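Putative sensory box/GGDEF family protein (Vibrio parahaemolyticus, PDB 3LID) probably makes cyclic di-GMP from GTP through its GGDEF domain, under a PDC-fold extracellular sensor domain, the part described here. Local coordinates at residues D35-I40 with I253-N258. Numbering follows the deposited sequence.
Sequences DQIETI and IKFVSN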
ATOM      1  N   ASP A  35      -7.834   8.553   3.713  1.00 15.26           N
ATOM      2  CA  ASP A  35      -8.427   9.452   4.778  1.00 16.24           C
ATOM      3  C   ASP A  35      -8.288   8.743   6.157  1.00 16.32           C
ATOM      4  O   ASP A  35      -7.959   9.368   7.183  1.00 19.59           O
ATOM      5  CB  ASP A  35      -9.925   9.608   4.443  1.00 15.79           C
ATOM      6  CG  ASP A  35     -10.615  10.593   5.357  1.00 24.55           C
ATOM      7  OD1 ASP A  35     -10.475  11.792   5.146  1.00 32.84           O
ATOM      8  OD2 ASP A  35     -11.234  10.101   6.295  1.00 33.92           O
ATOM      9  N   GLN A  36      -8.529   7.445   6.197  1.00 15.51           N
ATOM     10  CA  GLN A  36      -8.513   6.664   7.465  1.00 17.36           C
ATOM     11  C   GLN A  36      -7.020   6.682   7.991  1.00 17.84           C
ATOM     12  O   GLN A  36      -6.733   6.843   9.174  1.00 17.09           O
ATOM     13  CB  GLN A  36      -8.925   5.223   7.156  1.00 18.58           C
ATOM     14  CG  GLN A  36      -9.035   4.289   8.277  1.00 26.29           C
ATOM     15  CD  GLN A  36      -9.505   2.851   7.834  1.00 29.97           C
ATOM     16  OE1 GLN A  36     -10.251   2.678   6.840  1.00 31.20           O
ATOM     17  NE2 GLN A  36      -9.070   1.837   8.576  1.00 28.61           N
ATOM     18  N   ILE A  37      -6.078   6.481   7.060  1.00 15.09           N
ATOM     19  CA  ILE A  37      -4.652   6.500   7.432  1.00 16.21           C
ATOM     20  C   ILE A  37      -4.235   7.938   7.930  1.00 16.73           C
ATOM     21  O   ILE A  37      -3.520   8.087   8.972  1.00 18.35           O
ATOM     22  CB  ILE A  37      -3.815   6.187   6.214  1.00 16.20           C
ATOM     23  CG1 ILE A  37      -3.885   4.670   5.907  1.00 17.07           C
ATOM     24  CG2 ILE A  37      -2.312   6.519   6.564  1.00 18.86           C
ATOM     25  CD1 ILE A  37      -3.297   4.433   4.484  1.00 17.28           C
ATOM     26  N   GLU A  38      -4.656   8.959   7.228  1.00 17.94           N
ATOM     27  CA  GLU A  38      -4.368  10.342   7.694  1.00 20.17           C
ATOM     28  C   GLU A  38      -4.899  10.629   9.073  1.00 20.90           C
ATOM     29  O   GLU A  38      -4.192  11.212   9.888  1.00 19.16           O
ATOM     30  CB  GLU A  38      -4.845  11.377   6.700  1.00 21.54           C
ATOM     31  CG  GLU A  38      -4.101  11.244   5.333  1.00 22.80           C
ATOM     32  CD  GLU A  38      -4.719  12.100   4.237  1.00 26.86           C
ATOM     33  OE1 GLU A  38      -5.929  12.434   4.304  1.00 29.67           O
ATOM     34  OE2 GLU A  38      -3.989  12.382   3.238  1.00 31.38           O
ATOM     35  N   THR A  39      -6.119  10.195   9.349  1.00 18.55           N
ATOM     36  CA  THR A  39      -6.698  10.449  10.649  1.00 18.11           C
ATOM     37  C   THR A  39      -5.996   9.712  11.767  1.00 17.88           C
ATOM     38  O   THR A  39      -5.712  10.311  12.884  1.00 17.13           O
ATOM     39  CB  THR A  39      -8.209  10.129  10.618  1.00 20.02           C
ATOM     40  OG1 THR A  39      -8.791  10.893   9.533  1.00 21.31           O
ATOM     41  CG2 THR A  39      -8.832  10.468  11.997  1.00 20.79           C
ATOM     42  N   ILE A  40      -5.751   8.420  11.551  1.00 15.52           N
ATOM     43  CA  ILE A  40      -5.191   7.577  12.588  1.00 14.48           C
ATOM     44  C   ILE A  40      -3.732   8.041  12.781  1.00 16.35           C
ATOM     45  O   ILE A  40      -3.236   8.024  13.947  1.00 16.41           O
ATOM     46  CB  ILE A  40      -5.260   6.097  12.164  1.00 15.45           C
ATOM     47  CG1 ILE A  40      -6.656   5.551  12.283  1.00 16.78           C
ATOM     48  CG2 ILE A  40      -4.369   5.209  13.020  1.00 15.63           C
ATOM     49  CD1 ILE A  40      -7.162   5.439  13.789  1.00 19.91           C
ATOM     50  N   ILE A 253      -4.819   6.988  -9.461  1.00 17.30           N
ATOM     51  CA  ILE A 253      -5.144   7.741  -8.222  1.00 16.12           C
ATOM     52  C   ILE A 253      -3.872   8.207  -7.661  1.00 16.11           C
ATOM     53  O   ILE A 253      -2.779   7.819  -8.171  1.00 17.63           O
ATOM     54  CB  ILE A 253      -5.791   6.868  -7.168  1.00 16.21           C
ATOM     55  CG1 ILE A 253      -4.873   5.731  -6.808  1.00 17.23           C
ATOM     56  CG2 ILE A 253      -7.200   6.417  -7.711  1.00 19.79           C
ATOM     57  CD1 ILE A 253      -5.522   4.730  -5.668  1.00 19.64           C
ATOM     58  N   LYS A 254      -3.996   9.103  -6.658  1.00 16.69           N
ATOM     59  CA  LYS A 254      -2.794   9.462  -5.925  1.00 18.32           C
ATOM     60  C   LYS A 254      -3.023   8.937  -4.508  1.00 17.94           C
ATOM     61  O   LYS A 254      -3.961   9.381  -3.863  1.00 20.15           O
ATOM     62  CB  LYS A 254      -2.535  10.955  -5.947  1.00 20.97           C
ATOM     63  CG  LYS A 254      -1.968  11.312  -7.362  1.00 24.78           C
ATOM     64  CD  LYS A 254      -1.542  12.757  -7.436  1.00 33.34           C
ATOM     65  CE  LYS A 254      -1.190  13.203  -8.861  1.00 31.57           C
ATOM     66  NZ  LYS A 254      -0.383  12.173  -9.531  1.00 40.78           N
ATOM     67  N   PHE A 255      -2.231   7.926  -4.114  1.00 15.48           N
ATOM     68  CA  PHE A 255      -2.526   7.243  -2.826  1.00 15.39           C
ATOM     69  C   PHE A 255      -1.373   7.572  -1.850  1.00 16.04           C
ATOM     70  O   PHE A 255      -0.292   6.937  -1.928  1.00 17.57           O
ATOM     71  CB  PHE A 255      -2.646   5.729  -3.050  1.00 16.02           C
ATOM     72  CG  PHE A 255      -2.947   4.991  -1.793  1.00 15.65           C
ATOM     73  CD1 PHE A 255      -4.165   5.173  -1.104  1.00 13.31           C
ATOM     74  CD2 PHE A 255      -2.006   4.096  -1.296  1.00 16.15           C
ATOM     75  CE1 PHE A 255      -4.429   4.460   0.069  1.00 14.63           C
ATOM     76  CE2 PHE A 255      -2.256   3.361  -0.132  1.00 13.93           C
ATOM     77  CZ  PHE A 255      -3.441   3.502   0.553  1.00 15.15           C
ATOM     78  N   VAL A 256      -1.646   8.542  -0.944  1.00 17.34           N
ATOM     79  CA  VAL A 256      -0.670   9.006   0.046  1.00 18.34           C
ATOM     80  C   VAL A 256       0.672   9.298  -0.659  1.00 19.99           C
ATOM     81  O   VAL A 256       1.734   8.828  -0.247  1.00 19.72           O
ATOM     82  CB  VAL A 256      -0.465   7.930   1.198  1.00 17.94           C
ATOM     83  CG1 VAL A 256       0.073   8.689   2.451  1.00 19.26           C
ATOM     84  CG2 VAL A 256      -1.770   7.145   1.492  1.00 15.87           C
ATOM     85  N   SER A 257       0.601  10.020  -1.776  1.00 19.31           N
ATOM     86  CA  SER A 257       1.802  10.279  -2.573  1.00 20.24           C
ATOM     87  C   SER A 257       1.463  11.393  -3.535  1.00 21.43           C
ATOM     88  O   SER A 257       0.337  11.510  -3.959  1.00 23.95           O
ATOM     89  CB  SER A 257       2.144   9.045  -3.418  1.00 20.62           C
ATOM     90  OG  SER A 257       3.266   9.303  -4.235  1.00 21.82           O
ATOM     91  N   ASN A 258       2.438  12.162  -3.930  1.00 23.65           N
ATOM     92  CA  ASN A 258       2.234  13.012  -5.080  1.00 25.49           C
ATOM     93  C   ASN A 258       2.398  12.292  -6.450  1.00 24.73           C
ATOM     94  O   ASN A 258       2.075  12.890  -7.507  1.00 26.11           O
ATOM     95  CB  ASN A 258       3.130  14.270  -4.969  1.00 26.81           C
ATOM     96  CG  ASN A 258       4.560  13.947  -4.730  1.00 35.15           C
ATOM     97  OD1 ASN A 258       5.127  12.999  -5.307  1.00 46.93           O
ATOM     98  ND2 ASN A 258       5.191  14.720  -3.826  1.00 45.03           N
TER
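The ring of Phe255 meets Ile37 at its far end, where CZ lies 4.0 Å from Ile37 CD1; the methyl comes in obliquely, and the two side chains cross at about a right angle. One face of the ring is taken by its own neighbour in sequence, since Val256 CG2 sits 3.8 Å above the ring plane over its centre. Tyr30, two turns back along the helix from Ile37, adds an edge-to-face contact with the same ring. Val256 CG2 serves both sides, for it also lies 4.3 Å from Ile37 CD1, and the three apolar groups close into a small triangle. Ile37 reaches it with the longer of its branches: CG1 stands beside the backbone N (chi1 -76°) and anti to the carbonyl carbon, and the chain then runs on extended to CD1, while CG2, anti to the backbone N, takes no part in the touching. On the other side, the backbone turns through positive phi and psi at Val256 (49°/47°), which probably helps two consecutive side chains, Phe255 and Val256, bear on one isoleucine. Thus a loop can be seated on a helix by apolar groups, with one polar bond from the same helix beside them: Val256 N is hydrogen-bonded to Gln34 OE1, and Glu38 OE2 to Gln34 NE2, which would help fix that amide. In this Cache-type sensor domain the long helix 9-45 runs past both antiparallel sheets, and the contact falls where the loop after strand 246-254 of one sheet meets strand 150-160 of the other, whose Ile154 touches Ile37 and Val256 and whose Leu152 touches Phe255 and Val256, while Tyr79 of strand 79-86 also packs on Ile37, so helix and both sheets join here.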